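Local atomic coordinates of NADH kinase POS5, mitochondrial (Saccharomyces cerevisiae, PDB entry 3AFO), a protein that phosphorylates NADH and, with a twofold lower preference, NAD(+) at the expense of ATP, making it a key source of cellular NADPH. Residues Asn43-Lys48 and Asp116-Leu121; Ile76-Val81 and Gly106-Ile111. All coordinates share one frame; numbering follows the deposited sequence.

The two contacts illustrate how a parallel sheet is built outward from its interior. Contact 1 joins strands 43-48 and 117-122, and contact 2 lies at the edge, where strand 74-76 gives way to helix 79-86; their centres are about 11 Å apart. Ile76 unites them: its N lies 2.9 Å from Val44 O and its O lies 2.9 Å from Ile46 N, both probable hydrogen bonds. Helix 108-114, which supplies Ile111 to contact 2, leads directly into strand 117-122 of contact 1. As for the NADH pocket, the side chain of Thr120 in contact 1 is about 11 Å from the bound dinucleotide.

Contact 1. Residues Asn43-Lys48 and Asp116-Leu121; sequences NVYITK and DLLVTL
Asn43 and Asp116 open a parallel pairing of strands that continues to Lys48 and Leu121. The N-H of Asn43 meets OD2 of Asp116 at 2.9 Å, approaching from well above the carboxylate plane, and Gln42 N gives the same oxygen a second bond. In return Asp116 N binds Asn43 O at 2.9 Å; the side-chain amide of Asn43 is held from outside the pair, ND2 by Arg114 O and OD1 by the side chain of Asn74. Beyond this end the backbone bonds alternate regularly, the straightest running from Val119 N to Tyr45 O (2.8 Å, 172° at the hydrogen).

Leu121 shows how a side chain leans over such a join. Its backbone N binds Thr47 O, and CG stands beside that N (chi1 -56°), which tips the branch toward strand 43-48. CB lies 4.1 Å from Lys48 CB, CG passes over Thr47 O and approaches Ile46 CG2, and CD1 reaches Ile46 CG2 at 3.6 Å, the two side chains crossing at a slant. On this same face Val44 CG1 touches Val119 CG2 at 3.6 Å, and helix 53-69 covers Ile46. On the opposite face Tyr45 and Leu118 run alongside each other, with Leu118 CD1 placed obliquely to the ring, 3.7 Å from Tyr45 CD2. Thr47 and Thr120 also lie side by side there; in the conformer described, OG1 of Thr47 lies near CG2 of Thr120, and helix 124-132 packs over both.

Interior parallel strands with helices on both faces are the hallmark of an alpha/beta domain, here the N-terminal domain of the NAD kinase family, whose strand 117-122 runs into the Gly-Gly-Asp-Gly motif characteristic of these enzymes.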
ATOM      1  N   ASN A  43      44.426  -3.230  17.179  1.00 29.39           N
ATOM      2  CA  ASN A  43      43.654  -4.457  17.377  1.00 27.79           C
ATOM      3  C   ASN A  43      42.466  -4.556  16.404  1.00 27.41           C
ATOM      4  O   ASN A  43      41.439  -3.887  16.586  1.00 27.48           O
ATOM      5  CB  ASN A  43      43.141  -4.559  18.812  1.00 27.11           C
ATOM      6  CG  ASN A  43      44.260  -4.533  19.861  1.00 27.57           C
ATOM      7  OD1 ASN A  43      45.453  -4.683  19.551  1.00 24.36           O
ATOM      8  ND2 ASN A  43      43.865  -4.345  21.119  1.00 24.53           N
ATOM      9  N   VAL A  44      42.615  -5.387  15.384  1.00 26.06           N
ATOM     10  CA  VAL A  44      41.592  -5.522  14.351  1.00 25.54           C
ATOM     11  C   VAL A  44      40.881  -6.863  14.492  1.00 25.15           C
ATOM     12  O   VAL A  44      41.477  -7.918  14.281  1.00 25.31           O
ATOM     13  CB  VAL A  44      42.210  -5.366  12.940  1.00 25.63           C
ATOM     14  CG1 VAL A  44      41.141  -5.511  11.837  1.00 25.26           C
ATOM     15  CG2 VAL A  44      42.915  -4.003  12.816  1.00 25.13           C
ATOM     16  N   TYR A  45      39.603  -6.811  14.862  1.00 24.91           N
ATOM     17  CA  TYR A  45      38.747  -7.998  14.933  1.00 24.70           C
ATOM     18  C   TYR A  45      38.050  -8.266  13.591  1.00 24.45           C
ATOM     19  O   TYR A  45      37.365  -7.394  13.046  1.00 24.54           O
ATOM     20  CB  TYR A  45      37.723  -7.842  16.056  1.00 24.98           C
ATOM     21  CG  TYR A  45      36.699  -8.948  16.189  1.00 25.81           C
ATOM     22  CD1 TYR A  45      37.070 -10.288  16.128  1.00 26.69           C
ATOM     23  CD2 TYR A  45      35.357  -8.647  16.425  1.00 27.25           C
ATOM     24  CE1 TYR A  45      36.132 -11.300  16.269  1.00 28.83           C
ATOM     25  CE2 TYR A  45      34.407  -9.654  16.575  1.00 28.42           C
ATOM     26  CZ  TYR A  45      34.803 -10.977  16.494  1.00 30.25           C
ATOM     27  OH  TYR A  45      33.878 -11.986  16.640  1.00 31.04           O
ATOM     28  N   ILE A  46      38.230  -9.479  13.072  1.00 24.18           N
ATOM     29  CA  ILE A  46      37.700  -9.828  11.756  1.00 23.86           C
ATOM     30  C   ILE A  46      36.710 -10.972  11.868  1.00 23.59           C
ATOM     31  O   ILE A  46      37.014 -12.017  12.459  1.00 23.59           O
ATOM     32  CB  ILE A  46      38.820 -10.215  10.747  1.00 24.00           C
ATOM     33  CG1 ILE A  46      39.960  -9.198  10.781  1.00 23.95           C
ATOM     34  CG2 ILE A  46      38.252 -10.323   9.321  1.00 23.25           C
ATOM     35  CD1 ILE A  46      41.233  -9.704  10.156  1.00 25.54           C
ATOM     36  N   THR A  47      35.519 -10.762  11.310  0.50 23.58           N
ATOM     37  CA  THR A  47      34.484 -11.787  11.274  0.50 23.37           C
ATOM     38  C   THR A  47      34.092 -12.053   9.828  0.50 23.60           C
ATOM     39  O   THR A  47      34.252 -11.188   8.966  0.50 23.17           O
ATOM     40  CB  THR A  47      33.225 -11.357  12.058  0.50 23.46           C
ATOM     41  OG1 THR A  47      32.557 -10.302  11.357  0.50 22.79           O
ATOM     42  CG2 THR A  47      33.600 -10.869  13.429  0.50 23.24           C
ATOM     43  N   LYS A  48      33.581 -13.252   9.567  1.00 24.04           N
ATOM     44  CA  LYS A  48      33.169 -13.613   8.210  1.00 24.82           C
ATOM     45  C   LYS A  48      31.881 -14.410   8.212  1.00 25.55           C
ATOM     46  O   LYS A  48      31.518 -15.026   9.208  1.00 25.08           O
ATOM     47  CB  LYS A  48      34.270 -14.399   7.491  1.00 24.60           C
ATOM     48  CG  LYS A  48      34.574 -15.770   8.092  1.00 25.27           C
ATOM     49  CD  LYS A  48      35.618 -16.509   7.264  1.00 24.96           C
ATOM     50  CE  LYS A  48      36.050 -17.819   7.935  1.00 25.31           C
ATOM     51  NZ  LYS A  48      34.911 -18.767   8.175  1.00 25.17           N
ATOM     52  N   ASP A 116      39.774  -2.470  18.499  1.00 24.96           N
ATOM     53  CA  ASP A 116      39.783  -1.084  18.015  1.00 25.12           C
ATOM     54  C   ASP A 116      38.856  -0.921  16.803  1.00 24.93           C
ATOM     55  O   ASP A 116      38.280   0.148  16.577  1.00 24.13           O
ATOM     56  CB  ASP A 116      41.191  -0.634  17.590  1.00 25.61           C
ATOM     57  CG  ASP A 116      42.253  -0.810  18.692  1.00 28.04           C
ATOM     58  OD1 ASP A 116      41.889  -0.996  19.883  1.00 28.27           O
ATOM     59  OD2 ASP A 116      43.459  -0.755  18.339  1.00 29.12           O
ATOM     60  N   LEU A 117      38.751  -1.987  16.007  1.00 24.61           N
ATOM     61  CA  LEU A 117      38.051  -1.939  14.733  1.00 24.00           C
ATOM     62  C   LEU A 117      37.449  -3.298  14.417  1.00 24.13           C
ATOM     63  O   LEU A 117      38.124  -4.326  14.527  1.00 24.10           O
ATOM     64  CB  LEU A 117      39.011  -1.520  13.612  1.00 24.04           C
ATOM     65  CG  LEU A 117      38.491  -1.441  12.170  1.00 23.13           C
ATOM     66  CD1 LEU A 117      37.726  -0.156  11.944  1.00 21.17           C
ATOM     67  CD2 LEU A 117      39.640  -1.549  11.169  1.00 21.05           C
ATOM     68  N   LEU A 118      36.172  -3.288  14.042  1.00 23.69           N
ATOM     69  CA  LEU A 118      35.478  -4.466  13.555  1.00 23.30           C
ATOM     70  C   LEU A 118      35.508  -4.464  12.027  1.00 22.99           C
ATOM     71  O   LEU A 118      35.086  -3.495  11.403  1.00 22.83           O
ATOM     72  CB  LEU A 118      34.025  -4.510  14.082  1.00 23.50           C
ATOM     73  CG  LEU A 118      33.053  -5.536  13.458  1.00 23.62           C
ATOM     74  CD1 LEU A 118      33.497  -6.978  13.709  1.00 23.54           C
ATOM     75  CD2 LEU A 118      31.602  -5.326  13.930  1.00 23.85           C
ATOM     76  N   VAL A 119      36.027  -5.548  11.441  1.00 22.54           N
ATOM     77  CA  VAL A 119      36.034  -5.738   9.997  1.00 22.12           C
ATOM     78  C   VAL A 119      35.157  -6.953   9.676  1.00 21.89           C
ATOM     79  O   VAL A 119      35.383  -8.036  10.198  1.00 22.34           O
ATOM     80  CB  VAL A 119      37.465  -5.965   9.439  1.00 22.51           C
ATOM     81  CG1 VAL A 119      37.410  -6.337   7.958  1.00 22.96           C
ATOM     82  CG2 VAL A 119      38.351  -4.706   9.631  1.00 22.35           C
ATOM     83  N   THR A 120      34.150  -6.756   8.826  1.00 21.40           N
ATOM     84  CA  THR A 120      33.242  -7.837   8.440  1.00 21.19           C
ATOM     85  C   THR A 120      33.453  -8.257   6.975  1.00 21.00           C
ATOM     86  O   THR A 120      33.645  -7.423   6.092  1.00 21.09           O
ATOM     87  CB  THR A 120      31.754  -7.452   8.676  1.00 21.47           C
ATOM     88  OG1 THR A 120      31.455  -6.298   7.901  1.00 21.64           O
ATOM     89  CG2 THR A 120      31.499  -7.133  10.157  1.00 20.19           C
ATOM     90  N   LEU A 121      33.427  -9.564   6.746  1.00 20.70           N
ATOM     91  CA  LEU A 121      33.608 -10.128   5.421  1.00 21.30           C
ATOM     92  C   LEU A 121      32.394 -11.006   5.081  1.00 21.31           C
ATOM     93  O   LEU A 121      32.288 -12.145   5.527  1.00 21.26           O
ATOM     94  CB  LEU A 121      34.916 -10.936   5.370  1.00 21.02           C
ATOM     95  CG  LEU A 121      36.203 -10.202   5.758  1.00 20.89           C
ATOM     96  CD1 LEU A 121      37.323 -11.191   5.937  1.00 22.66           C
ATOM     97  CD2 LEU A 121      36.604  -9.133   4.746  1.00 19.98           C
TER

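Contact 2. Residues Ile76-Val81 and Gly106-Ile111; sequences IVQPDV and GPEQDI
Ile76 and Ile111 form the apolar part of this contact. Their side chains slide past one another in opposite directions, with the CG2 branch of Ile76 lying 3.8 Å from CG1 of Ile111 and a little farther from its CG2. Both isoleucines also rest on Tyr45, which extends the oily patch toward the neighbouring strand.

Apolar carbon against polar atoms makes up the next group. Ile111 CD1 is 3.9 Å from Val77 O, a carbonyl whose hydrogen bond comes from Thr105 OG1. In the conformer described here it also lies near NE2 of Gln78, whose chain starts off away from helix 108-114 but folds back at chi2 (-67°) and crosses the isoleucine at about a right angle; a second conformer makes this approach less certain. Farther along the segment, CG and CD of the Pro79 ring sit against the peptide of Gly106, CG 3.4 Å from Gly106 O.

Each segment is the strand-to-helix turn of a beta-alpha unit: strand 74-76 passes into helix 79-86, and strand 101-105 into helix 108-114. Gln78 and Pro107 occupy the N-cap positions, and a backbone bond between Val77 and Tyr104 ties the two chains together where they leave their strands.

The first turn of helix 108-114 is closed by a backbone bond from Ile111 N to Pro107 O, 3.0 Å long. Among the polar side chains, Met133 packs against both Gln78 and Glu108.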
ATOM      1  N   ILE A  76      42.512 -10.313  15.552  1.00 24.50           N
ATOM      2  CA  ILE A  76      41.637 -11.073  16.423  1.00 24.32           C
ATOM      3  C   ILE A  76      40.549 -11.752  15.580  1.00 24.54           C
ATOM      4  O   ILE A  76      39.939 -11.111  14.723  1.00 24.36           O
ATOM      5  CB  ILE A  76      40.943 -10.159  17.456  1.00 24.22           C
ATOM      6  CG1 ILE A  76      41.961  -9.245  18.164  1.00 25.87           C
ATOM      7  CG2 ILE A  76      40.166 -10.998  18.441  1.00 23.62           C
ATOM      8  CD1 ILE A  76      41.327  -8.029  18.912  1.00 26.29           C
ATOM      9  N   VAL A  77      40.316 -13.041  15.828  1.00 24.79           N
ATOM     10  CA  VAL A  77      39.210 -13.779  15.196  1.00 25.91           C
ATOM     11  C   VAL A  77      38.575 -14.651  16.262  1.00 26.42           C
ATOM     12  O   VAL A  77      39.144 -14.816  17.339  1.00 26.64           O
ATOM     13  CB  VAL A  77      39.655 -14.651  13.963  1.00 25.56           C
ATOM     14  CG1 VAL A  77      40.266 -13.800  12.884  1.00 25.69           C
ATOM     15  CG2 VAL A  77      40.634 -15.765  14.381  1.00 25.97           C
ATOM     16  N   GLN A  78      37.398 -15.194  15.946  0.50 26.73           N
ATOM     17  CA  GLN A  78      36.704 -16.178  16.779  0.50 27.21           C
ATOM     18  C   GLN A  78      37.552 -17.442  16.990  0.50 27.66           C
ATOM     19  O   GLN A  78      38.363 -17.781  16.129  0.50 27.34           O
ATOM     20  CB  GLN A  78      35.374 -16.563  16.117  0.50 27.27           C
ATOM     21  CG  GLN A  78      34.345 -15.443  16.107  0.50 26.80           C
ATOM     22  CD  GLN A  78      33.886 -15.105  17.501  0.50 27.26           C
ATOM     23  OE1 GLN A  78      33.061 -15.805  18.084  0.50 27.17           O
ATOM     24  NE2 GLN A  78      34.428 -14.034  18.049  0.50 27.36           N
ATOM     25  N   PRO A  79      37.365 -18.136  18.133  1.00 28.05           N
ATOM     26  CA  PRO A  79      38.118 -19.365  18.425  1.00 28.96           C
ATOM     27  C   PRO A  79      37.979 -20.481  17.380  1.00 29.91           C
ATOM     28  O   PRO A  79      38.982 -21.087  16.990  1.00 29.38           O
ATOM     29  CB  PRO A  79      37.546 -19.817  19.776  1.00 29.21           C
ATOM     30  CG  PRO A  79      37.060 -18.565  20.405  1.00 29.17           C
ATOM     31  CD  PRO A  79      36.516 -17.745  19.278  1.00 28.17           C
ATOM     32  N   ASP A  80      36.757 -20.742  16.926  1.00 30.89           N
ATOM     33  CA  ASP A  80      36.539 -21.789  15.936  1.00 31.96           C
ATOM     34  C   ASP A  80      37.111 -21.399  14.568  1.00 31.75           C
ATOM     35  O   ASP A  80      37.596 -22.253  13.829  1.00 31.61           O
ATOM     36  CB  ASP A  80      35.059 -22.212  15.862  1.00 32.74           C
ATOM     37  CG  ASP A  80      34.099 -21.045  15.595  1.00 34.90           C
ATOM     38  OD1 ASP A  80      34.496 -19.861  15.685  1.00 36.47           O
ATOM     39  OD2 ASP A  80      32.916 -21.330  15.302  1.00 38.25           O
ATOM     40  N   VAL A  81      37.068 -20.103  14.264  1.00 31.55           N
ATOM     41  CA  VAL A  81      37.630 -19.550  13.039  1.00 31.45           C
ATOM     42  C   VAL A  81      39.161 -19.650  13.024  1.00 31.82           C
ATOM     43  O   VAL A  81      39.745 -20.043  12.010  1.00 31.29           O
ATOM     44  CB  VAL A  81      37.166 -18.095  12.818  1.00 31.47           C
ATOM     45  CG1 VAL A  81      38.034 -17.384  11.803  1.00 31.23           C
ATOM     46  CG2 VAL A  81      35.694 -18.067  12.376  1.00 31.89           C
ATOM     47  N   GLY A 106      39.822 -15.644  21.820  1.00 31.26           N
ATOM     48  CA  GLY A 106      39.337 -15.960  23.159  1.00 32.36           C
ATOM     49  C   GLY A 106      37.828 -15.789  23.234  1.00 33.26           C
ATOM     50  O   GLY A 106      37.170 -15.670  22.200  1.00 33.12           O
ATOM     51  N   PRO A 107      37.272 -15.779  24.462  1.00 34.09           N
ATOM     52  CA  PRO A 107      35.829 -15.553  24.686  1.00 34.51           C
ATOM     53  C   PRO A 107      35.394 -14.128  24.302  1.00 35.07           C
ATOM     54  O   PRO A 107      36.207 -13.199  24.362  1.00 34.82           O
ATOM     55  CB  PRO A 107      35.665 -15.763  26.195  1.00 34.62           C
ATOM     56  CG  PRO A 107      36.965 -16.404  26.676  1.00 34.81           C
ATOM     57  CD  PRO A 107      38.015 -15.994  25.720  1.00 33.88           C
ATOM     58  N   GLU A 108      34.120 -13.969  23.933  1.00 35.90           N
ATOM     59  CA  GLU A 108      33.559 -12.684  23.482  1.00 36.82           C
ATOM     60  C   GLU A 108      33.983 -11.503  24.350  1.00 36.24           C
ATOM     61  O   GLU A 108      34.498 -10.512  23.839  1.00 36.15           O
ATOM     62  CB  GLU A 108      32.016 -12.730  23.388  1.00 37.53           C
ATOM     63  CG  GLU A 108      31.422 -14.098  23.032  1.00 40.44           C
ATOM     64  CD  GLU A 108      30.232 -14.023  22.070  1.00 44.12           C
ATOM     65  OE1 GLU A 108      29.226 -13.345  22.387  1.00 45.12           O
ATOM     66  OE2 GLU A 108      30.305 -14.664  20.993  1.00 45.47           O
ATOM     67  N   GLN A 109      33.780 -11.626  25.663  1.00 36.38           N
ATOM     68  CA  GLN A 109      34.104 -10.558  26.618  1.00 36.38           C
ATOM     69  C   GLN A 109      35.548 -10.105  26.466  1.00 35.52           C
ATOM     70  O   GLN A 109      35.831  -8.911  26.488  1.00 35.88           O
ATOM     71  CB  GLN A 109      33.855 -11.003  28.069  1.00 36.80           C
ATOM     72  CG  GLN A 109      32.732 -12.020  28.256  1.00 39.60           C
ATOM     73  CD  GLN A 109      33.183 -13.462  28.017  1.00 42.58           C
ATOM     74  OE1 GLN A 109      32.730 -14.124  27.072  1.00 43.25           O
ATOM     75  NE2 GLN A 109      34.079 -13.954  28.874  1.00 43.65           N
ATOM     76  N   ASP A 110      36.456 -11.066  26.307  1.00 35.03           N
ATOM     77  CA  ASP A 110      37.866 -10.773  26.058  1.00 34.45           C
ATOM     78  C   ASP A 110      38.063 -10.025  24.735  1.00 33.75           C
ATOM     79  O   ASP A 110      38.833  -9.071  24.670  1.00 33.23           O
ATOM     80  CB  ASP A 110      38.693 -12.070  26.059  1.00 34.86           C
ATOM     81  CG  ASP A 110      39.020 -12.577  27.466  1.00 36.41           C
ATOM     82  OD1 ASP A 110      38.249 -12.329  28.420  1.00 37.30           O
ATOM     83  OD2 ASP A 110      40.073 -13.237  27.612  1.00 38.60           O
ATOM     84  N   ILE A 111      37.365 -10.461  23.685  1.00 33.29           N
ATOM     85  CA  ILE A 111      37.487  -9.830  22.368  1.00 32.99           C
ATOM     86  C   ILE A 111      36.907  -8.417  22.390  1.00 32.95           C
ATOM     87  O   ILE A 111      37.542  -7.460  21.935  1.00 32.82           O
ATOM     88  CB  ILE A 111      36.806 -10.677  21.261  1.00 33.17           C
ATOM     89  CG1 ILE A 111      37.565 -11.993  21.055  1.00 32.62           C
ATOM     90  CG2 ILE A 111      36.689  -9.879  19.954  1.00 32.64           C
ATOM     91  CD1 ILE A 111      36.990 -12.894  19.976  1.00 32.83           C
TER